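Local coordinates for protein putative silent information regulator 2,Putative silent information regulator 2 (Leishmania infantum, PDB 5OL0) that probably uses NAD to remove acetyl groups from lysines of proteins such as histones, as a zinc-containing class I sirtuin, at residues F110-Q115 with A304-L309. Sequence-based numbering, arbitrary orientation.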
ATOM      1  N   PHE A 110      11.770  -3.128  -6.593  1.00 29.29           N
ATOM      2  CA  PHE A 110      11.586  -4.550  -6.865  1.00 28.28           C
ATOM      3  C   PHE A 110      10.313  -4.825  -7.664  1.00 27.63           C
ATOM      4  O   PHE A 110      10.300  -5.633  -8.557  1.00 28.02           O
ATOM      5  CB  PHE A 110      11.615  -5.366  -5.562  1.00 29.37           C
ATOM      6  CG  PHE A 110      11.453  -6.844  -5.766  1.00 28.18           C
ATOM      7  CD1 PHE A 110      12.462  -7.583  -6.359  1.00 32.53           C
ATOM      8  CD2 PHE A 110      10.314  -7.518  -5.331  1.00 30.89           C
ATOM      9  CE1 PHE A 110      12.342  -8.943  -6.570  1.00 30.64           C
ATOM     10  CE2 PHE A 110      10.198  -8.902  -5.493  1.00 31.45           C
ATOM     11  CZ  PHE A 110      11.205  -9.619  -6.142  1.00 33.26           C
ATOM     12  N   ILE A 111       9.223  -4.188  -7.273  1.00 24.64           N
ATOM     13  CA  ILE A 111       8.003  -4.412  -7.958  1.00 27.13           C
ATOM     14  C   ILE A 111       8.119  -3.958  -9.435  1.00 25.13           C
ATOM     15  O   ILE A 111       7.549  -4.557 -10.346  1.00 27.52           O
ATOM     16  CB  ILE A 111       6.827  -3.667  -7.189  1.00 25.81           C
ATOM     17  CG1 ILE A 111       6.635  -4.242  -5.796  1.00 29.38           C
ATOM     18  CG2 ILE A 111       5.563  -3.782  -7.992  1.00 25.84           C
ATOM     19  CD1 ILE A 111       5.695  -3.437  -4.907  1.00 28.33           C
ATOM     20  N   ARG A 112       8.754  -2.815  -9.644  1.00 25.92           N
ATOM     21  CA  ARG A 112       9.058  -2.401 -10.958  1.00 29.95           C
ATOM     22  C   ARG A 112       9.838  -3.488 -11.704  1.00 30.95           C
ATOM     23  O   ARG A 112       9.544  -3.764 -12.891  1.00 35.38           O
ATOM     24  CB  ARG A 112       9.834  -1.109 -10.923  1.00 32.62           C
ATOM     25  CG  ARG A 112      10.528  -0.689 -12.217  1.00 34.65           C
ATOM     26  CD  ARG A 112       9.527  -0.449 -13.290  1.00 35.60           C
ATOM     27  NE  ARG A 112      10.132  -0.051 -14.566  1.00 43.46           N
ATOM     28  CZ  ARG A 112      10.709   1.147 -14.849  1.00 43.09           C
ATOM     29  NH1 ARG A 112      11.163   1.377 -16.079  1.00 45.64           N
ATOM     30  NH2 ARG A 112      10.865   2.115 -13.944  1.00 42.71           N
ATOM     31  N   LEU A 113      10.847  -4.062 -11.075  1.00 29.44           N
ATOM     32  CA  LEU A 113      11.551  -5.181 -11.735  1.00 30.51           C
ATOM     33  C   LEU A 113      10.633  -6.339 -12.066  1.00 34.66           C
ATOM     34  O   LEU A 113      10.771  -6.899 -13.148  1.00 33.62           O
ATOM     35  CB  LEU A 113      12.688  -5.695 -10.904  1.00 31.43           C
ATOM     36  CG  LEU A 113      13.786  -4.673 -10.625  1.00 34.37           C
ATOM     37  CD1 LEU A 113      14.878  -5.412  -9.848  1.00 37.12           C
ATOM     38  CD2 LEU A 113      14.331  -3.965 -11.862  1.00 35.68           C
ATOM     39  N   LEU A 114       9.694  -6.707 -11.164  1.00 30.96           N
ATOM     40  CA  LEU A 114       8.797  -7.799 -11.518  1.00 33.66           C
ATOM     41  C   LEU A 114       8.025  -7.429 -12.783  1.00 33.12           C
ATOM     42  O   LEU A 114       7.809  -8.259 -13.619  1.00 34.67           O
ATOM     43  CB  LEU A 114       7.801  -8.126 -10.411  1.00 31.09           C
ATOM     44  CG  LEU A 114       8.438  -8.685  -9.127  1.00 33.57           C
ATOM     45  CD1 LEU A 114       7.371  -8.915  -8.043  1.00 31.96           C
ATOM     46  CD2 LEU A 114       9.196  -9.981  -9.427  1.00 34.93           C
ATOM     47  N   GLN A 115       7.629  -6.177 -12.920  1.00 30.32           N
ATOM     48  CA  GLN A 115       6.879  -5.761 -14.091  1.00 32.72           C
ATOM     49  C   GLN A 115       7.723  -5.899 -15.327  1.00 32.65           C
ATOM     50  O   GLN A 115       7.297  -6.466 -16.323  1.00 32.95           O
ATOM     51  CB  GLN A 115       6.455  -4.310 -13.966  1.00 33.92           C
ATOM     52  CG  GLN A 115       5.988  -3.608 -15.237  1.00 34.79           C
ATOM     53  CD  GLN A 115       5.727  -2.162 -14.908  1.00 37.26           C
ATOM     54  OE1 GLN A 115       4.795  -1.837 -14.160  1.00 32.45           O
ATOM     55  NE2 GLN A 115       6.602  -1.291 -15.376  1.00 37.49           N
ATOM     56  N   ALA A 304      20.205  -3.114  -7.673  1.00 39.64           N
ATOM     57  CA  ALA A 304      21.235  -2.206  -7.114  1.00 36.19           C
ATOM     58  C   ALA A 304      21.335  -0.994  -8.042  1.00 33.63           C
ATOM     59  O   ALA A 304      21.406   0.136  -7.597  1.00 36.92           O
ATOM     60  CB  ALA A 304      22.578  -2.909  -6.977  1.00 40.32           C
ATOM     61  N   LYS A 305      21.190  -1.233  -9.330  1.00 33.41           N
ATOM     62  CA  LYS A 305      21.207  -0.167 -10.289  1.00 38.37           C
ATOM     63  C   LYS A 305      20.003   0.770 -10.129  1.00 41.43           C
ATOM     64  O   LYS A 305      20.154   1.980 -10.305  1.00 42.80           O
ATOM     65  CB  LYS A 305      21.213  -0.734 -11.704  1.00 42.55           C
ATOM     66  CG  LYS A 305      21.267   0.350 -12.775  1.00 50.91           C
ATOM     67  CD  LYS A 305      21.491  -0.219 -14.167  1.00 56.30           C
ATOM     68  CE  LYS A 305      21.577   0.915 -15.188  1.00 59.74           C
ATOM     69  NZ  LYS A 305      21.082   0.444 -16.503  1.00 65.06           N
ATOM     70  N   ARG A 306      18.805   0.265  -9.831  1.00 41.47           N
ATOM     71  CA  ARG A 306      17.675   1.186  -9.608  1.00 39.33           C
ATOM     72  C   ARG A 306      17.850   1.970  -8.319  1.00 40.98           C
ATOM     73  O   ARG A 306      17.525   3.167  -8.221  1.00 39.61           O
ATOM     74  CB  ARG A 306      16.342   0.461  -9.530  1.00 44.42           C
ATOM     75  CG  ARG A 306      15.874  -0.114 -10.817  1.00 50.68           C
ATOM     76  CD  ARG A 306      15.316   0.945 -11.724  1.00 60.25           C
ATOM     77  NE  ARG A 306      15.378   0.479 -13.097  1.00 69.12           N
ATOM     78  CZ  ARG A 306      14.607  -0.465 -13.643  1.00 79.69           C
ATOM     79  NH1 ARG A 306      13.655  -1.082 -12.947  1.00 88.53           N
ATOM     80  NH2 ARG A 306      14.783  -0.798 -14.923  1.00 76.67           N
ATOM     81  N   MET A 307      18.334   1.286  -7.308  1.00 36.17           N
ATOM     82  CA  MET A 307      18.538   1.901  -6.026  1.00 37.49           C
ATOM     83  C   MET A 307      19.598   3.037  -6.001  1.00 47.32           C
ATOM     84  O   MET A 307      19.357   4.080  -5.411  1.00 49.44           O
ATOM     85  CB  MET A 307      18.873   0.828  -5.034  1.00 37.37           C
ATOM     86  CG  MET A 307      17.604   0.051  -4.669  1.00 42.46           C
ATOM     87  SD  MET A 307      18.054  -1.283  -3.599  1.00 46.43           S
ATOM     88  CE  MET A 307      18.184  -0.335  -2.065  1.00 47.93           C
ATOM     89  N   ARG A 308      20.740   2.849  -6.640  1.00 51.21           N
ATOM     90  CA  ARG A 308      21.726   3.950  -6.811  1.00 58.79           C
ATOM     91  C   ARG A 308      21.155   5.110  -7.605  1.00 67.16           C
ATOM     92  O   ARG A 308      21.273   6.265  -7.174  1.00 64.54           O
ATOM     93  CB  ARG A 308      23.005   3.477  -7.515  1.00 67.34           C
ATOM     94  CG  ARG A 308      24.036   2.836  -6.579  1.00 74.81           C
ATOM     95  CD  ARG A 308      25.376   2.622  -7.273  1.00 79.52           C
ATOM     96  NE  ARG A 308      25.187   1.988  -8.585  1.00 84.76           N
ATOM     97  CZ  ARG A 308      24.952   0.689  -8.794  1.00 84.88           C
ATOM     98  NH1 ARG A 308      24.878  -0.177  -7.772  1.00 84.59           N
ATOM     99  NH2 ARG A 308      24.794   0.253 -10.050  1.00 76.42           N
ATOM    100  N   LEU A 309      20.515   4.778  -8.740  1.00 71.75           N
ATOM    101  CA  LEU A 309      19.916   5.760  -9.678  1.00 74.25           C
ATOM    102  C   LEU A 309      18.892   6.717  -9.047  1.00 73.23           C
ATOM    103  O   LEU A 309      18.519   7.713  -9.679  1.00 72.90           O
ATOM    104  CB  LEU A 309      19.304   5.078 -10.939  1.00 73.20           C
ATOM    105  CG  LEU A 309      20.181   4.895 -12.208  1.00 75.91           C
ATOM    106  CD1 LEU A 309      21.590   4.341 -11.978  1.00 76.14           C
ATOM    107  CD2 LEU A 309      19.463   4.035 -13.238  1.00 74.37           C
TER
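Arg306, on the last modelled helix, 300-308, reaches across to Arg112 and Leu113 of helix 106-116 and lays its guanidinium against that of Arg112. The receiving helix belongs to the Rossmann-like domain of the sirtuin fold, where Ile111 and Leu114 pack on strand 36-40 of the parallel sheet; helix 300-308 lies against the side that carries Arg112 and Leu113. The two arginine planes are stacked, 23° apart, with centres 4.4 Å from each other. They are well offset: NH1 of Arg306 lies over the rim of the Arg112 group, 4.0 Å from Arg112 NE, while the side chains as a whole run nearly perpendicular. The same NH1 packs tightly against two aliphatic carbons, 3.2 Å from Arg112 CG and 3.2 Å from Leu113 CD2. Leu113 meets the Arg306 guanidinium obliquely with this CD2, its chain running opposite to the arginine's.

The two like-charged groups share Asp116 OD2, outside both segments, as a salt bridge with Arg112 NE and a long, weak ion pair with Arg306 NH2, which probably eases their close approach. Arg112 CG stands anti to the backbone N (chi1 166°), and the chain bends at chi2 (63°). NE on Asp116 OD2 and NH2 on Ala135 O together hold its guanidinium, probably limiting its rotation. On the Arg306 side, NH1 is covered by the contact yet has no hydrogen-bond partner in the model.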